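Local atomic coordinates of ribosome-inactivating protein (Lychnis chalcedonica, PDB entry 2G5X), a protein that belongs to the plant ribosome-inactivating proteins, a family that acts against ribosomes and shares a mixed alpha-beta fold. Residues A[72-76]-A[103-107]; A[208-212]-A[228-234]. One frame throughout, in Å; residues are numbered along the deposited sequence.

Interaction 1: A[72-76]-A[103-107]; sequences GFQDR and FTDAE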
loop_
_atom_site.group_PDB
_atom_site.type_symbol
_atom_site.label_atom_id
_atom_site.label_comp_id
_atom_site.label_asym_id
_atom_site.label_seq_id
_atom_site.Cartn_x
_atom_site.Cartn_y
_atom_site.Cartn_z
ATOM N N GLY A 72 4.679 8.002 -1.911
ATOM C CA GLY A 72 3.969 9.260 -1.736
ATOM C C GLY A 72 2.530 9.190 -2.211
ATOM O O GLY A 72 2.033 8.108 -2.528
ATOM N N PHE A 73 1.858 10.339 -2.268
ATOM C CA PHE A 73 0.467 10.389 -2.714
ATOM C C PHE A 73 0.078 11.752 -3.294
ATOM O O PHE A 73 0.771 12.751 -3.093
ATOM C CB PHE A 73 -0.481 10.050 -1.556
ATOM C CG PHE A 73 -0.487 11.073 -0.449
ATOM C CD1 PHE A 73 0.414 10.983 0.607
ATOM C CD2 PHE A 73 -1.381 12.142 -0.478
ATOM C CE1 PHE A 73 0.426 11.941 1.620
ATOM C CE2 PHE A 73 -1.378 13.107 0.528
ATOM C CZ PHE A 73 -0.472 13.007 1.581
ATOM N N GLN A 74 -1.044 11.776 -4.007
ATOM C CA GLN A 74 -1.556 12.992 -4.634
ATOM C C GLN A 74 -2.962 13.339 -4.138
ATOM O O GLN A 74 -3.833 12.473 -4.085
ATOM C CB GLN A 74 -1.582 12.804 -6.158
ATOM C CG GLN A 74 -2.446 13.796 -6.925
ATOM C CD GLN A 74 -2.638 13.374 -8.374
ATOM O OE1 GLN A 74 -1.777 13.607 -9.223
ATOM N NE2 GLN A 74 -3.764 12.731 -8.654
ATOM N N ASP A 75 -3.173 14.598 -3.756
ATOM C CA ASP A 75 -4.493 15.061 -3.317
ATOM C C ASP A 75 -4.733 16.440 -3.944
ATOM O O ASP A 75 -4.123 16.750 -4.968
ATOM C CB ASP A 75 -4.592 15.091 -1.775
ATOM C CG ASP A 75 -3.749 16.177 -1.134
ATOM O OD1 ASP A 75 -2.676 16.510 -1.669
ATOM O OD2 ASP A 75 -4.157 16.680 -0.064
ATOM N N ARG A 76 -5.616 17.259 -3.372
ATOM C CA ARG A 76 -5.876 18.585 -3.946
ATOM C C ARG A 76 -5.552 19.743 -3.009
ATOM O O ARG A 76 -5.880 19.703 -1.827
ATOM C CB ARG A 76 -7.335 18.703 -4.402
ATOM C CG ARG A 76 -7.631 17.987 -5.712
ATOM C CD ARG A 76 -9.053 18.239 -6.198
ATOM N NE ARG A 76 -9.327 17.515 -7.439
ATOM C CZ ARG A 76 -9.012 17.947 -8.657
ATOM N NH1 ARG A 76 -8.413 19.118 -8.824
ATOM N NH2 ARG A 76 -9.280 17.190 -9.712
ATOM N N PHE A 103 2.990 10.817 -11.191
ATOM C CA PHE A 103 1.591 11.195 -11.001
ATOM C C PHE A 103 1.119 11.846 -12.293
ATOM O O PHE A 103 1.198 13.063 -12.466
ATOM C CB PHE A 103 1.450 12.168 -9.828
ATOM C CG PHE A 103 1.637 11.525 -8.483
ATOM C CD1 PHE A 103 0.698 10.619 -7.993
ATOM C CD2 PHE A 103 2.750 11.819 -7.707
ATOM C CE1 PHE A 103 0.869 10.018 -6.746
ATOM C CE2 PHE A 103 2.929 11.222 -6.457
ATOM C CZ PHE A 103 1.985 10.319 -5.978
ATOM N N THR A 104 0.638 11.005 -13.200
ATOM C CA THR A 104 0.157 11.417 -14.512
ATOM C C THR A 104 -0.696 12.681 -14.563
ATOM O O THR A 104 -0.543 13.494 -15.472
ATOM C CB THR A 104 -0.670 10.288 -15.163
ATOM O OG1 THR A 104 0.012 9.039 -15.004
ATOM C CG2 THR A 104 -0.867 10.565 -16.648
ATOM N N ASP A 105 -1.586 12.849 -13.590
ATOM C CA ASP A 105 -2.489 13.999 -13.588
ATOM C C ASP A 105 -2.100 15.184 -12.711
ATOM O O ASP A 105 -2.821 16.183 -12.665
ATOM C CB ASP A 105 -3.899 13.535 -13.200
ATOM C CG ASP A 105 -4.373 12.353 -14.024
ATOM O OD1 ASP A 105 -4.342 12.450 -15.270
ATOM O OD2 ASP A 105 -4.780 11.330 -13.428
ATOM N N ALA A 106 -0.966 15.087 -12.024
ATOM C CA ALA A 106 -0.521 16.167 -11.138
ATOM C C ALA A 106 -0.384 17.517 -11.840
ATOM O O ALA A 106 0.163 17.605 -12.943
ATOM C CB ALA A 106 0.805 15.792 -10.481
ATOM N N GLU A 107 -0.874 18.564 -11.184
ATOM C CA GLU A 107 -0.814 19.923 -11.715
ATOM C C GLU A 107 0.301 20.736 -11.063
ATOM O O GLU A 107 0.796 21.708 -11.641
ATOM C CB GLU A 107 -2.159 20.626 -11.510
ATOM C CG GLU A 107 -3.277 20.053 -12.372
ATOM C CD GLU A 107 -4.637 20.654 -12.060
ATOM O OE1 GLU A 107 -5.213 20.315 -11.005
ATOM O OE2 GLU A 107 -5.127 21.468 -12.871
HETATM O O HOH W 1 -1.709 11.398 -11.031
HETATM O O HOH W 2 -5.178 11.290 -10.655
HETATM O O HOH W 3 -7.881 19.254 -11.793
#
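Q74 and F103 make the apolar part of this contact. CB of Q74 sits over one face of the F103 ring, 4.0 Å from its centroid, in a CH-pi contact. The tip of the ring reaches the strand backbone, with F103 CZ 3.6 Å from F73 C. G72 C lies at the ring edge, near its plane.

No direct hydrogen bond crosses the contact; its polar links run through water. The Q74 chain leaves with CG anti to the backbone N (chi1 163°) and extends straight toward the type I turn F103-A106. Its amide is held at both ends. One water donates to Q74 OE1 at 2.9 Å and accepts from D105 N. A second accepts from Q74 NE2 at 2.8 Å and donates to D105 OD2, which also pairs with R1.

The charged pair R76 and E107 is too far apart for a salt bridge, with R76 NH1 4.1 Å from E107 OE1. A third water links the same two atoms. Their stronger partners are N81 O for R76 and L83 N for E107.

Strand 69-76 lies between strands 58-64 and 83-87. The turn joins helix 99-102 to edge strand 108-109, and F103 also packs on A62, A85 and L47.

Interaction 2: A[208-212]-A[228-234]; sequences EQYHK and LGLLLYN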
loop_
_atom_site.group_PDB
_atom_site.type_symbol
_atom_site.label_atom_id
_atom_site.label_comp_id
_atom_site.label_asym_id
_atom_site.label_seq_id
_atom_site.Cartn_x
_atom_site.Cartn_y
_atom_site.Cartn_z
ATOM N N GLU A 208 11.122 -16.619 -2.400
ATOM C CA GLU A 208 12.239 -17.408 -2.918
ATOM C C GLU A 208 11.865 -18.870 -3.125
ATOM O O GLU A 208 12.208 -19.471 -4.149
ATOM C CB GLU A 208 13.438 -17.336 -1.968
ATOM C CG GLU A 208 14.116 -15.982 -1.904
ATOM C CD GLU A 208 15.329 -15.976 -0.985
ATOM O OE1 GLU A 208 15.980 -14.915 -0.872
ATOM O OE2 GLU A 208 15.630 -17.027 -0.378
ATOM N N GLN A 209 11.168 -19.441 -2.150
ATOM C CA GLN A 209 10.770 -20.837 -2.229
ATOM C C GLN A 209 9.740 -21.101 -3.317
ATOM O O GLN A 209 9.778 -22.149 -3.963
ATOM C CB GLN A 209 10.244 -21.311 -0.871
ATOM C CG GLN A 209 11.315 -21.313 0.206
ATOM C CD GLN A 209 12.575 -22.024 -0.245
ATOM O OE1 GLN A 209 12.540 -23.198 -0.616
ATOM N NE2 GLN A 209 13.699 -21.314 -0.221
ATOM N N TYR A 210 8.824 -20.158 -3.522
ATOM C CA TYR A 210 7.808 -20.319 -4.553
ATOM C C TYR A 210 8.431 -20.448 -5.938
ATOM O O TYR A 210 7.843 -21.052 -6.834
ATOM C CB TYR A 210 6.820 -19.149 -4.529
ATOM C CG TYR A 210 5.538 -19.469 -3.794
ATOM C CD1 TYR A 210 4.608 -20.360 -4.332
ATOM C CD2 TYR A 210 5.263 -18.905 -2.549
ATOM C CE1 TYR A 210 3.435 -20.682 -3.646
ATOM C CE2 TYR A 210 4.097 -19.221 -1.856
ATOM C CZ TYR A 210 3.188 -20.109 -2.410
ATOM O OH TYR A 210 2.039 -20.427 -1.726
ATOM N N HIS A 211 9.620 -19.886 -6.122
ATOM C CA HIS A 211 10.283 -19.995 -7.413
ATOM C C HIS A 211 10.847 -21.405 -7.606
ATOM O O HIS A 211 11.184 -21.799 -8.725
ATOM C CB HIS A 211 11.410 -18.962 -7.540
ATOM C CG HIS A 211 10.942 -17.595 -7.942
ATOM N ND1 HIS A 211 10.589 -16.625 -7.028
ATOM C CD2 HIS A 211 10.784 -17.033 -9.164
ATOM C CE1 HIS A 211 10.238 -15.524 -7.670
ATOM N NE2 HIS A 211 10.347 -15.745 -8.968
ATOM N N LYS A 212 10.937 -22.167 -6.518
ATOM C CA LYS A 212 11.470 -23.529 -6.581
ATOM C C LYS A 212 10.411 -24.625 -6.456
ATOM O O LYS A 212 10.665 -25.782 -6.803
ATOM C CB LYS A 212 12.528 -23.733 -5.493
ATOM C CG LYS A 212 13.699 -22.765 -5.567
ATOM C CD LYS A 212 14.808 -23.154 -4.598
ATOM C CE LYS A 212 14.318 -23.185 -3.157
ATOM N NZ LYS A 212 15.382 -23.629 -2.209
ATOM N N LEU A 228 1.074 -16.714 -1.083
ATOM C CA LEU A 228 1.284 -15.365 -1.601
ATOM C C LEU A 228 0.371 -14.958 -2.754
ATOM O O LEU A 228 -0.035 -15.789 -3.568
ATOM C CB LEU A 228 2.744 -15.198 -2.027
ATOM C CG LEU A 228 3.770 -15.486 -0.930
ATOM C CD1 LEU A 228 5.167 -15.234 -1.465
ATOM C CD2 LEU A 228 3.500 -14.611 0.287
ATOM N N GLY A 229 0.042 -13.668 -2.794
ATOM C CA GLY A 229 -0.792 -13.127 -3.853
ATOM C C GLY A 229 0.064 -12.382 -4.864
ATOM O O GLY A 229 -0.393 -12.041 -5.954
ATOM N N LEU A 230 1.316 -12.127 -4.492
ATOM C CA LEU A 230 2.272 -11.433 -5.349
ATOM C C LEU A 230 3.661 -11.915 -4.951
ATOM O O LEU A 230 3.993 -11.947 -3.766
ATOM C CB LEU A 230 2.179 -9.911 -5.144
ATOM C CG LEU A 230 3.199 -9.037 -5.891
ATOM C CD1 LEU A 230 2.932 -9.100 -7.392
ATOM C CD2 LEU A 230 3.108 -7.590 -5.406
ATOM N N LEU A 231 4.469 -12.304 -5.931
ATOM C CA LEU A 231 5.817 -12.772 -5.633
ATOM C C LEU A 231 6.839 -11.698 -5.941
ATOM O O LEU A 231 6.639 -10.868 -6.824
ATOM C CB LEU A 231 6.172 -14.016 -6.460
ATOM C CG LEU A 231 5.336 -15.290 -6.329
ATOM C CD1 LEU A 231 6.013 -16.405 -7.113
ATOM C CD2 LEU A 231 5.206 -15.689 -4.871
ATOM N N LEU A 232 7.933 -11.717 -5.194
ATOM C CA LEU A 232 9.022 -10.786 -5.424
ATOM C C LEU A 232 9.903 -11.476 -6.467
ATOM O O LEU A 232 9.910 -12.705 -6.567
ATOM C CB LEU A 232 9.813 -10.574 -4.130
ATOM C CG LEU A 232 11.032 -9.645 -4.159
ATOM C CD1 LEU A 232 10.571 -8.203 -4.293
ATOM C CD2 LEU A 232 11.842 -9.821 -2.881
ATOM N N TYR A 233 10.624 -10.693 -7.258
ATOM C CA TYR A 233 11.524 -11.255 -8.257
ATOM C C TYR A 233 12.523 -12.150 -7.515
ATOM O O TYR A 233 12.687 -12.024 -6.301
ATOM C CB TYR A 233 12.260 -10.117 -8.967
ATOM C CG TYR A 233 12.929 -9.161 -8.008
ATOM C CD1 TYR A 233 14.165 -9.463 -7.439
ATOM C CD2 TYR A 233 12.307 -7.968 -7.636
ATOM C CE1 TYR A 233 14.766 -8.605 -6.518
ATOM C CE2 TYR A 233 12.898 -7.103 -6.718
ATOM C CZ TYR A 233 14.127 -7.430 -6.165
ATOM O OH TYR A 233 14.715 -6.583 -5.254
ATOM N N ASN A 234 13.185 -13.052 -8.233
ATOM C CA ASN A 234 14.161 -13.927 -7.590
ATOM C C ASN A 234 15.543 -13.713 -8.200
ATOM O O ASN A 234 15.709 -12.701 -8.916
ATOM C CB ASN A 234 13.736 -15.397 -7.712
ATOM C CG ASN A 234 14.110 -16.014 -9.045
ATOM O OD1 ASN A 234 13.994 -15.382 -10.093
ATOM N ND2 ASN A 234 14.547 -17.270 -9.010
ATOM O OXT ASN A 234 16.443 -14.541 -7.942
#
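H211 and N234 stack, the N234 amide nearly parallel to the imidazole but offset toward its CD2 side. The two planes are only 5° apart. CB of N234 lies over the ring centre, 3.4 Å from the centroid, and makes a CH-pi contact. N234 CG is 3.5 Å from H211 CD2. In N234, CG lies between the backbone N and the carbonyl carbon (chi1 82°), and the amide lies flat along the ring. At the ring edge, in its plane, L232 O comes 3.0 Å from H211 CE1.

Y210 makes the apolar half. L231 CD2 touches Y210 CB at 3.8 Å, and the two side chains cross at about a right angle. L228 meets the same tyrosine farther along its ring, with L228 CD1 3.8 Å from Y210 CD2. Both leucines approach the ring obliquely.

The second shell fixes these groups. H211 ND1 is hydrogen-bonded to S207 O, one turn back in helix 203-210, and this limits rotation of the imidazole. The tail's hydrogen bonds to that helix go to W203 and S207: L230 O accepts from W203 NE1, and L232 N donates to S207 OG. Y233 N donates to T37 OG1, and L231 pairs through its backbone with P35 and T37. Y210 OH has a weak bond to M226 O.

Between 208-212 and 228-234 the contact is stacking and apolar packing, with no direct hydrogen bond. The bond to S207 O implies a proton on ND1. The imidazole CE1-H is polarised by its two flanking nitrogens, so L232 O probably makes a favourable C-H...O contact.

From the N terminus the chain lays down strand 3-5, helix 10-25 and strands 45-51, 58-64 and 69-76. Interaction 1 then closes a loop of 26 residues that holds strand 83-87 and helices 92-95 and 99-102; strand 108-109 follows. It ties an inner strand of the sheet to the turn before that edge strand. The helices from 119 onward come next. Interaction 2 closes a second loop, of 15 residues without helix or strand, after helix 203-210. It brings the C-terminal tail back to the end of that helix. The two loops are in series and neither nest nor cross. The centres of interactions 1 and 2 are about 31 Å apart. The two contacts lie on opposite sides of the chain's centre and do not touch.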